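Local atomic coordinates of aminopeptidase (Aneurinibacillus sp. AM-1, PDB entry 5IB9), a protein that probably removes N-terminal residues from peptides as a zinc-dependent aminopeptidase of family M28 that also carries a protease-associated domain. Residues A139-G150 and V164-D175. Residues are numbered along the deposited sequence; the frame is centred on the assembly and turned at random.
Sequences AKAVIIYNNTDG and VAAVGITKQEGD
Tyr145 and Ile169 close a pair of parallel strands, 141-145 and 165-169, in the protease-associated (PA) domain, away from the zinc and inhibitor sites. Five backbone bonds, the last from Asn146 N just beyond the strand, join the two in parallel register; Ile144 uses both its N and its O toward strand 165-169, donating to Val167 O (2.8 Å) and accepting from Ile169 N. Strand 117-121 pairs with the other edge of 141-145. Tyr145 shares a sheet face with Ile143, Val167 and Ile169, and its CB rests 3.6 Å from Ile169 CG1 and equally close to Gly174 CA. With CG between the backbone N and carbonyl carbon (chi1 64°), the ring is placed against the first turn of helix 171-182, where CG and CD1 lie against Gly174 and the peptide carbon Gly174 C sits 3.6 Å above one ring face, toward its rim. Gly174, with no side chain, lets its backbone approach this closely. CE1 meets Asp175 OD1 at 3.5 Å, the carboxylate reaching the ring edge with its plane nearly perpendicular (77°). A leucine in place of Tyr145 would probably take away the ring face that packs on Gly174 and leave the water between Tyr145 OH and Asp175 OD1 without one of its partners. On the same sheet face, Ile143 CG2 presses on Ile169 CD1, a tight 3.5 Å. Past the strands, Lys171 lays its CB against Asn146 O, while Thr170 OG1 caps the helix by accepting from Glu173 N. Asn146 braces its own loop: OD1 takes the N-H of Asn147, and Asn146 ND2 donates to Gly150 O at 2.7 Å, the nitrogen standing above the Gly150 carbonyl plane.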
loop_
_atom_site.group_PDB
_atom_site.type_symbol
_atom_site.label_atom_id
_atom_site.label_comp_id
_atom_site.label_asym_id
_atom_site.label_seq_id
_atom_site.Cartn_x
_atom_site.Cartn_y
_atom_site.Cartn_z
ATOM N N ALA A 139 -5.146 1.561 29.495
ATOM C CA ALA A 139 -5.209 0.111 29.719
ATOM C C ALA A 139 -3.881 -0.526 29.357
ATOM O O ALA A 139 -3.292 -0.194 28.340
ATOM C CB ALA A 139 -6.342 -0.523 28.945
ATOM N N LYS A 140 -3.401 -1.435 30.175
ATOM C CA LYS A 140 -2.142 -2.169 29.890
ATOM C C LYS A 140 -2.368 -3.529 29.214
ATOM O O LYS A 140 -1.427 -4.150 28.651
ATOM C CB LYS A 140 -1.309 -2.375 31.153
ATOM C CG LYS A 140 -0.747 -1.103 31.829
ATOM C CD LYS A 140 -0.459 0.027 30.858
ATOM C CE LYS A 140 0.027 1.324 31.579
ATOM N NZ LYS A 140 -0.174 2.616 30.781
ATOM N N ALA A 141 -3.615 -3.988 29.253
ATOM C CA ALA A 141 -4.021 -5.169 28.519
ATOM C C ALA A 141 -5.531 -5.172 28.397
ATOM O O ALA A 141 -6.230 -4.439 29.097
ATOM C CB ALA A 141 -3.516 -6.447 29.216
ATOM N N VAL A 142 -6.038 -6.004 27.511
ATOM C CA VAL A 142 -7.474 -6.071 27.194
ATOM C C VAL A 142 -7.871 -7.532 27.166
ATOM O O VAL A 142 -7.158 -8.391 26.651
ATOM C CB VAL A 142 -7.808 -5.411 25.839
ATOM C CG1 VAL A 142 -9.124 -5.734 25.463
ATOM C CG2 VAL A 142 -7.576 -3.891 25.935
ATOM N N ILE A 143 -8.974 -7.844 27.859
ATOM C CA ILE A 143 -9.588 -9.167 27.758
ATOM C C ILE A 143 -10.929 -9.003 27.070
ATOM O O ILE A 143 -11.816 -8.227 27.488
ATOM C CB ILE A 143 -9.792 -9.826 29.128
ATOM C CG1 ILE A 143 -8.466 -10.111 29.806
ATOM C CG2 ILE A 143 -10.673 -11.106 29.005
ATOM C CD1 ILE A 143 -8.620 -10.293 31.357
ATOM N N ILE A 144 -11.088 -9.664 25.904
ATOM C CA ILE A 144 -12.307 -9.552 25.175
ATOM C C ILE A 144 -13.078 -10.870 25.364
ATOM O O ILE A 144 -12.491 -11.974 25.328
ATOM C CB ILE A 144 -12.059 -9.240 23.650
ATOM C CG1 ILE A 144 -11.294 -7.926 23.493
ATOM C CG2 ILE A 144 -13.415 -9.128 22.994
ATOM C CD1 ILE A 144 -10.879 -7.631 22.103
ATOM N N TYR A 145 -14.365 -10.770 25.669
ATOM C CA TYR A 145 -15.130 -11.995 25.865
ATOM C C TYR A 145 -16.214 -12.210 24.799
ATOM O O TYR A 145 -16.826 -11.245 24.250
ATOM C CB TYR A 145 -15.710 -12.116 27.283
ATOM C CG TYR A 145 -16.736 -11.092 27.700
ATOM C CD1 TYR A 145 -18.091 -11.401 27.689
ATOM C CD2 TYR A 145 -16.350 -9.845 28.249
ATOM C CE1 TYR A 145 -19.053 -10.485 28.139
ATOM C CE2 TYR A 145 -17.307 -8.897 28.698
ATOM C CZ TYR A 145 -18.663 -9.247 28.670
ATOM O OH TYR A 145 -19.652 -8.356 29.082
ATOM N N ASN A 146 -16.431 -13.490 24.515
ATOM C CA ASN A 146 -17.260 -13.898 23.354
ATOM C C ASN A 146 -18.735 -13.502 23.444
ATOM O O ASN A 146 -19.301 -13.285 24.549
ATOM C CB ASN A 146 -17.081 -15.392 23.035
ATOM C CG ASN A 146 -17.159 -15.687 21.537
ATOM O OD1 ASN A 146 -17.556 -14.826 20.725
ATOM N ND2 ASN A 146 -16.807 -16.913 21.179
ATOM N N ASN A 147 -19.307 -13.406 22.243
ATOM C CA ASN A 147 -20.651 -12.958 21.928
ATOM C C ASN A 147 -21.572 -14.134 21.777
ATOM O O ASN A 147 -22.772 -13.952 21.580
ATOM C CB ASN A 147 -20.626 -12.319 20.540
ATOM C CG ASN A 147 -21.282 -10.981 20.519
ATOM O OD1 ASN A 147 -21.125 -10.222 19.568
ATOM N ND2 ASN A 147 -21.992 -10.646 21.602
ATOM N N THR A 148 -21.001 -15.332 21.862
ATOM C CA THR A 148 -21.591 -16.509 21.262
ATOM C C THR A 148 -20.813 -17.723 21.774
ATOM O O THR A 148 -19.881 -17.577 22.602
ATOM C CB THR A 148 -21.546 -16.396 19.685
ATOM O OG1 THR A 148 -22.759 -16.899 19.103
ATOM C CG2 THR A 148 -20.294 -17.096 19.069
ATOM N N ASP A 149 -21.189 -18.905 21.269
ATOM C CA ASP A 149 -20.658 -20.195 21.757
ATOM C C ASP A 149 -19.155 -20.315 21.464
ATOM O O ASP A 149 -18.636 -19.600 20.594
ATOM C CB ASP A 149 -21.413 -21.413 21.118
ATOM C CG ASP A 149 -22.974 -21.252 21.067
ATOM O OD1 ASP A 149 -23.674 -22.279 20.823
ATOM O OD2 ASP A 149 -23.504 -20.122 21.242
ATOM N N GLY A 150 -18.479 -21.224 22.172
ATOM C CA GLY A 150 -17.076 -21.595 21.904
ATOM C C GLY A 150 -16.000 -20.508 22.026
ATOM O O GLY A 150 -16.303 -19.329 22.337
ATOM N N VAL A 164 -2.337 -2.886 22.893
ATOM C CA VAL A 164 -1.687 -3.501 24.069
ATOM C C VAL A 164 -2.151 -4.903 23.994
ATOM O O VAL A 164 -3.025 -5.205 23.203
ATOM C CB VAL A 164 -2.089 -2.873 25.441
ATOM C CG1 VAL A 164 -1.586 -1.449 25.529
ATOM C CG2 VAL A 164 -3.604 -2.969 25.663
ATOM N N ALA A 165 -1.585 -5.796 24.823
ATOM C CA ALA A 165 -1.922 -7.201 24.710
ATOM C C ALA A 165 -3.437 -7.415 24.776
ATOM O O ALA A 165 -4.133 -6.746 25.558
ATOM C CB ALA A 165 -1.175 -8.020 25.815
ATOM N N ALA A 166 -3.950 -8.344 23.973
ATOM C CA ALA A 166 -5.361 -8.577 23.860
ATOM C C ALA A 166 -5.568 -10.072 23.814
ATOM O O ALA A 166 -4.915 -10.758 23.007
ATOM C CB ALA A 166 -5.896 -7.922 22.584
ATOM N N VAL A 167 -6.444 -10.589 24.689
ATOM C CA VAL A 167 -6.724 -12.031 24.745
ATOM C C VAL A 167 -8.210 -12.226 24.783
ATOM O O VAL A 167 -8.952 -11.423 25.356
ATOM C CB VAL A 167 -6.071 -12.717 25.951
ATOM C CG1 VAL A 167 -4.604 -12.456 25.983
ATOM C CG2 VAL A 167 -6.690 -12.194 27.274
ATOM N N GLY A 168 -8.668 -13.297 24.137
ATOM C CA GLY A 168 -10.099 -13.554 23.987
ATOM C C GLY A 168 -10.456 -14.704 24.912
ATOM O O GLY A 168 -9.612 -15.577 25.182
ATOM N N ILE A 169 -11.676 -14.655 25.455
ATOM C CA ILE A 169 -12.168 -15.662 26.410
ATOM C C ILE A 169 -13.644 -15.943 26.119
ATOM O O ILE A 169 -14.334 -15.152 25.424
ATOM C CB ILE A 169 -11.967 -15.236 27.903
ATOM C CG1 ILE A 169 -12.874 -14.055 28.274
ATOM C CG2 ILE A 169 -10.508 -14.921 28.185
ATOM C CD1 ILE A 169 -12.797 -13.725 29.824
ATOM N N THR A 170 -14.126 -17.071 26.674
ATOM C CA THR A 170 -15.487 -17.587 26.409
ATOM C C THR A 170 -16.602 -16.637 26.879
ATOM O O THR A 170 -16.430 -15.911 27.881
ATOM C CB THR A 170 -15.667 -19.032 27.026
ATOM O OG1 THR A 170 -15.450 -19.007 28.439
ATOM C CG2 THR A 170 -14.656 -19.998 26.443
ATOM N N LYS A 171 -17.714 -16.588 26.145
ATOM C CA LYS A 171 -18.881 -15.821 26.580
ATOM C C LYS A 171 -19.295 -16.237 28.001
ATOM O O LYS A 171 -19.709 -15.393 28.825
ATOM C CB LYS A 171 -20.043 -15.990 25.593
ATOM C CG LYS A 171 -21.421 -15.801 26.200
ATOM C CD LYS A 171 -22.354 -15.110 25.243
ATOM C CE LYS A 171 -23.795 -15.205 25.697
ATOM N NZ LYS A 171 -24.531 -13.978 25.237
ATOM N N GLN A 172 -19.176 -17.528 28.303
ATOM C CA GLN A 172 -19.556 -17.987 29.637
ATOM C C GLN A 172 -18.668 -17.358 30.724
ATOM O O GLN A 172 -19.171 -16.885 31.751
ATOM C CB GLN A 172 -19.585 -19.523 29.761
ATOM C CG GLN A 172 -18.294 -20.138 30.318
ATOM C CD GLN A 172 -18.535 -21.055 31.524
ATOM O OE1 GLN A 172 -19.596 -21.685 31.650
ATOM N NE2 GLN A 172 -17.542 -21.126 32.423
ATOM N N GLU A 173 -17.359 -17.366 30.492
ATOM C CA GLU A 173 -16.386 -16.923 31.496
ATOM C C GLU A 173 -16.408 -15.397 31.669
ATOM O O GLU A 173 -16.234 -14.880 32.791
ATOM C CB GLU A 173 -15.002 -17.386 31.089
ATOM C CG GLU A 173 -13.966 -17.269 32.186
ATOM C CD GLU A 173 -14.176 -18.278 33.299
ATOM O OE1 GLU A 173 -13.904 -17.907 34.468
ATOM O OE2 GLU A 173 -14.601 -19.425 32.996
ATOM N N GLY A 174 -16.681 -14.703 30.564
ATOM C CA GLY A 174 -16.761 -13.242 30.505
ATOM C C GLY A 174 -18.042 -12.658 31.050
ATOM O O GLY A 174 -18.019 -11.630 31.755
ATOM N N ASP A 175 -19.169 -13.312 30.726
ATOM C CA ASP A 175 -20.485 -12.874 31.214
ATOM C C ASP A 175 -20.485 -12.854 32.748
ATOM O O ASP A 175 -21.096 -11.987 33.346
ATOM C CB ASP A 175 -21.600 -13.821 30.733
ATOM C CG ASP A 175 -22.176 -13.432 29.378
ATOM O OD1 ASP A 175 -21.967 -12.296 28.880
ATOM O OD2 ASP A 175 -22.895 -14.303 28.811
HETATM O O HOH W 1 -22.239 -9.447 29.800
HETATM O O HOH W 2 -23.935 -11.597 23.882
#